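Local coordinates for erythrocyte binding antigen 140 (Plasmodium falciparum, PDB 4GF2), which probably binds receptors on the host red cell surface, with sialic acid and glycophorin C implicated, through the tandem Duffy binding-like domains held in this piece of the adhesin, at residues N149-N152 with H153-N157; T544-N548 with K549-D553. The protein carries 3 engineered substitutions. All blocks are in the same frame, centred on the assembly; numbering follows the deposited sequence.

Contact 1 (N149-N152 with H153-N157); sequences NLWN and HMIVN
The indole of W151 has I155 lying over one face: CG2 of I155 stands 3.8 Å from the centroid of the six-membered ring, only 13° off its normal, a CH-pi contact. The other branch of I155 covers the pyrrole end on that same face, with CD1 3.7 Å from W151 NE1. M154 SD approaches obliquely at 5.4 Å from the six-membered ring centroid, a loose Met-aromatic contact, and F94 of helix 83-101 meets the indole edge-to-face. W151 CG is anti to the backbone N (chi1 169°), on the carbonyl side, which carries the ring across to the residue one turn later. NE1 itself hydrogen bonds to the carbonyl of A167, so this buried donor is satisfied.

This is the last stretch of helix 132-155 in the helical Duffy binding-like fold, and its backbone bonds still run from each residue to the fourth before it: H153 N to N149 O (3.0 Å), M154 N to L150 O (2.9 Å) and I155 N to W151 O (3.1 Å). CG1 of I155 sits 3.6 Å from W151 O. On the flank facing helix 56-78, L150 and H153 rest on L64, while M154 reaches V67. N68 ND2 from that helix hydrogen bonds to both H153 O and N157 OD1.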
# COMPACT_ATOMS: atom_id res chain seq x y z
N ASN A 149 -26.99 46.77 -7.81
CA ASN A 149 -26.08 47.46 -8.72
C ASN A 149 -24.72 46.77 -8.81
O ASN A 149 -24.13 46.70 -9.89
CB ASN A 149 -25.92 48.92 -8.30
CG ASN A 149 -24.89 49.66 -9.13
OD1 ASN A 149 -24.01 50.32 -8.60
ND2 ASN A 149 -25.00 49.53 -10.45
N LEU A 150 -24.23 46.26 -7.69
CA LEU A 150 -22.96 45.55 -7.67
C LEU A 150 -23.01 44.28 -8.51
O LEU A 150 -22.10 43.98 -9.28
CB LEU A 150 -22.56 45.22 -6.23
CG LEU A 150 -22.06 46.38 -5.37
CD1 LEU A 150 -21.93 45.96 -3.92
CD2 LEU A 150 -20.72 46.89 -5.89
N TRP A 151 -24.09 43.52 -8.37
CA TRP A 151 -24.26 42.29 -9.13
C TRP A 151 -24.34 42.61 -10.62
O TRP A 151 -23.59 42.06 -11.43
CB TRP A 151 -25.51 41.54 -8.69
CG TRP A 151 -25.90 40.42 -9.59
CD1 TRP A 151 -27.01 40.36 -10.39
CD2 TRP A 151 -25.19 39.19 -9.79
NE1 TRP A 151 -27.03 39.17 -11.08
CE2 TRP A 151 -25.93 38.43 -10.73
CE3 TRP A 151 -24.01 38.66 -9.28
CZ2 TRP A 151 -25.52 37.17 -11.16
CZ3 TRP A 151 -23.60 37.41 -9.71
CH2 TRP A 151 -24.35 36.68 -10.63
N ASN A 152 -25.25 43.50 -10.97
CA ASN A 152 -25.44 43.89 -12.36
C ASN A 152 -24.14 44.30 -13.03
O ASN A 152 -23.88 43.92 -14.17
CB ASN A 152 -26.47 45.01 -12.46
CG ASN A 152 -27.89 44.52 -12.28
OD1 ASN A 152 -28.17 43.35 -12.49
ND2 ASN A 152 -28.78 45.42 -11.89
N HIS A 153 -23.32 45.07 -12.32
CA HIS A 153 -22.08 45.57 -12.90
C HIS A 153 -21.03 44.47 -12.94
O HIS A 153 -20.16 44.46 -13.82
CB HIS A 153 -21.56 46.76 -12.10
CG HIS A 153 -20.29 47.33 -12.63
ND1 HIS A 153 -20.22 48.03 -13.82
CD2 HIS A 153 -19.03 47.31 -12.15
CE1 HIS A 153 -18.98 48.40 -14.04
NE2 HIS A 153 -18.23 47.98 -13.04
N MET A 154 -21.12 43.54 -12.00
CA MET A 154 -20.19 42.42 -11.96
C MET A 154 -20.31 41.56 -13.21
O MET A 154 -19.31 41.06 -13.72
CB MET A 154 -20.44 41.55 -10.72
CG MET A 154 -19.54 40.33 -10.65
SD MET A 154 -19.71 39.37 -9.13
CE MET A 154 -18.32 38.26 -9.33
N ILE A 155 -21.53 41.38 -13.70
CA ILE A 155 -21.74 40.48 -14.83
C ILE A 155 -22.01 41.21 -16.14
O ILE A 155 -22.26 40.58 -17.16
CB ILE A 155 -22.91 39.52 -14.56
CG1 ILE A 155 -24.23 40.29 -14.47
CG2 ILE A 155 -22.66 38.72 -13.29
CD1 ILE A 155 -25.44 39.40 -14.36
N VAL A 156 -21.94 42.54 -16.12
CA VAL A 156 -22.37 43.34 -17.27
C VAL A 156 -21.65 42.96 -18.56
O VAL A 156 -22.24 43.02 -19.64
CB VAL A 156 -22.18 44.85 -17.02
CG1 VAL A 156 -20.71 45.21 -16.95
CG2 VAL A 156 -22.87 45.66 -18.11
N ASN A 157 -20.39 42.57 -18.47
CA ASN A 157 -19.61 42.22 -19.65
C ASN A 157 -19.66 40.73 -19.99
O ASN A 157 -19.04 40.29 -20.96
CB ASN A 157 -18.15 42.65 -19.48
CG ASN A 157 -18.00 44.14 -19.29
OD1 ASN A 157 -17.40 44.59 -18.31
ND2 ASN A 157 -18.54 44.92 -20.21

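Contact 2 (T544-N548 with K549-D553); sequences TKDKN and KKMYD
The side chains of K549, M551 and Y552 converge on the carboxylate of D546, each running across the D546 side chain at a slant. The D546 carboxylate plane stands nearly upright to the Y552 ring, 81° apart, and a water bridges OD2 to the phenol, donating to OD2 at 2.8 Å and hydrogen bonding to Y552 OH. M551 lays its sulfur against the other oxygen, SD 3.3 Å from D546 OD1. K549 runs its CD past K545 O at 3.3 Å, then bends at chi3 (63°) so that NZ forms a long salt bridge with D546 OD1 (3.5 Å). K542 pairs with OD2, so two lysines probably stabilise the buried carboxylate as an anion.

The backbone beneath is a Schellman motif: K550 takes a left-handed conformation, K550 N bonds to K547 O (2.8 Å), and M551 N reaches back weakly to D546 O (3.4 Å). After this reversal the Y552 ring lies back beside the helix, its CD2 3.9 Å from K547 CA. Helix 518-548 thus gives way to the loop leading to helix 563-570, and Y552 packs on F479 and L480 of helix 478-508.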
# COMPACT_ATOMS: atom_id res chain seq x y z
N THR A 544 31.23 -27.43 12.40
CA THR A 544 32.32 -27.58 13.35
C THR A 544 33.20 -26.33 13.41
O THR A 544 33.47 -25.80 14.49
CB THR A 544 33.21 -28.78 12.98
OG1 THR A 544 32.42 -29.97 12.95
CG2 THR A 544 34.34 -28.94 13.99
N LYS A 545 33.64 -25.87 12.24
CA LYS A 545 34.49 -24.69 12.16
C LYS A 545 33.77 -23.46 12.72
O LYS A 545 34.38 -22.65 13.43
CB LYS A 545 34.93 -24.44 10.72
CG LYS A 545 35.96 -25.43 10.22
CD LYS A 545 36.31 -25.21 8.76
CE LYS A 545 37.45 -26.12 8.32
NZ LYS A 545 37.67 -26.08 6.85
N ASP A 546 32.49 -23.31 12.40
CA ASP A 546 31.71 -22.19 12.90
C ASP A 546 31.53 -22.29 14.41
O ASP A 546 31.71 -21.31 15.14
CB ASP A 546 30.34 -22.11 12.22
CG ASP A 546 30.41 -21.55 10.80
OD1 ASP A 546 31.49 -21.07 10.40
OD2 ASP A 546 29.38 -21.58 10.10
N LYS A 547 31.18 -23.49 14.88
CA LYS A 547 31.00 -23.72 16.31
C LYS A 547 32.24 -23.28 17.09
O LYS A 547 32.13 -22.61 18.12
CB LYS A 547 30.71 -25.19 16.59
CG LYS A 547 30.46 -25.50 18.06
CD LYS A 547 30.24 -26.98 18.31
CE LYS A 547 31.51 -27.79 18.08
NZ LYS A 547 31.32 -29.24 18.36
N ASN A 548 33.41 -23.64 16.59
CA ASN A 548 34.67 -23.30 17.26
C ASN A 548 34.91 -21.79 17.28
O ASN A 548 35.59 -21.28 18.17
CB ASN A 548 35.84 -24.00 16.58
CG ASN A 548 35.80 -25.51 16.75
OD1 ASN A 548 35.31 -26.01 17.75
ND2 ASN A 548 36.31 -26.23 15.76
N LYS A 549 34.35 -21.08 16.31
CA LYS A 549 34.43 -19.63 16.26
C LYS A 549 33.36 -19.00 17.14
O LYS A 549 33.14 -17.79 17.10
CB LYS A 549 34.30 -19.13 14.82
CG LYS A 549 35.51 -19.45 13.95
CD LYS A 549 35.13 -19.63 12.49
CE LYS A 549 34.54 -18.37 11.88
NZ LYS A 549 34.03 -18.60 10.50
N LYS A 550 32.67 -19.83 17.92
CA LYS A 550 31.71 -19.37 18.92
C LYS A 550 30.55 -18.58 18.30
O LYS A 550 30.02 -17.66 18.92
CB LYS A 550 32.42 -18.52 19.98
CG LYS A 550 33.55 -19.26 20.70
CD LYS A 550 34.19 -18.40 21.77
CE LYS A 550 35.33 -19.14 22.46
NZ LYS A 550 35.96 -18.34 23.54
N MET A 551 30.17 -18.96 17.09
CA MET A 551 29.05 -18.31 16.41
C MET A 551 27.73 -18.82 16.96
O MET A 551 26.68 -18.22 16.74
CB MET A 551 29.13 -18.57 14.90
CG MET A 551 30.41 -18.05 14.25
SD MET A 551 30.66 -18.65 12.56
CE MET A 551 29.35 -17.80 11.68
N TYR A 552 27.78 -19.94 17.68
CA TYR A 552 26.58 -20.56 18.24
C TYR A 552 26.59 -20.51 19.77
O TYR A 552 26.07 -21.41 20.43
CB TYR A 552 26.49 -22.01 17.77
CG TYR A 552 26.59 -22.18 16.27
CD1 TYR A 552 26.12 -21.20 15.41
CD2 TYR A 552 27.15 -23.33 15.72
CE1 TYR A 552 26.21 -21.35 14.04
CE2 TYR A 552 27.25 -23.48 14.35
CZ TYR A 552 26.78 -22.49 13.52
OH TYR A 552 26.87 -22.65 12.15
N ASP A 553 27.18 -19.46 20.33
CA ASP A 553 27.24 -19.30 21.78
C ASP A 553 25.87 -19.02 22.38
O ASP A 553 25.52 -19.56 23.42
CB ASP A 553 28.20 -18.16 22.15
CG ASP A 553 29.58 -18.66 22.52
OD1 ASP A 553 29.99 -19.73 22.03
OD2 ASP A 553 30.26 -17.97 23.32
O HOH W 1 26.78 -20.73 10.62

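Overall arrangement
Both contacts are local and partly buried, each at the C-terminal end of a helix, but they lie on opposite sides of the chain's centre, with nearest atoms about 77 Å apart, and share no element. Contact 1 turns its apolar side chains into a helical bundle, so aromatic, aliphatic and sulfur packing dominates, with the indole N-H and the end of the helix bonded by neighbouring parts of the fold. Contact 2 has more exposed residues and a more polar chemistry: a buried carboxylate among lysines, with a bridging water, and an aromatic ring that packs on a second helix. A methionine sulfur takes part in each, beside an indole in contact 1 and beside a carboxylate in contact 2.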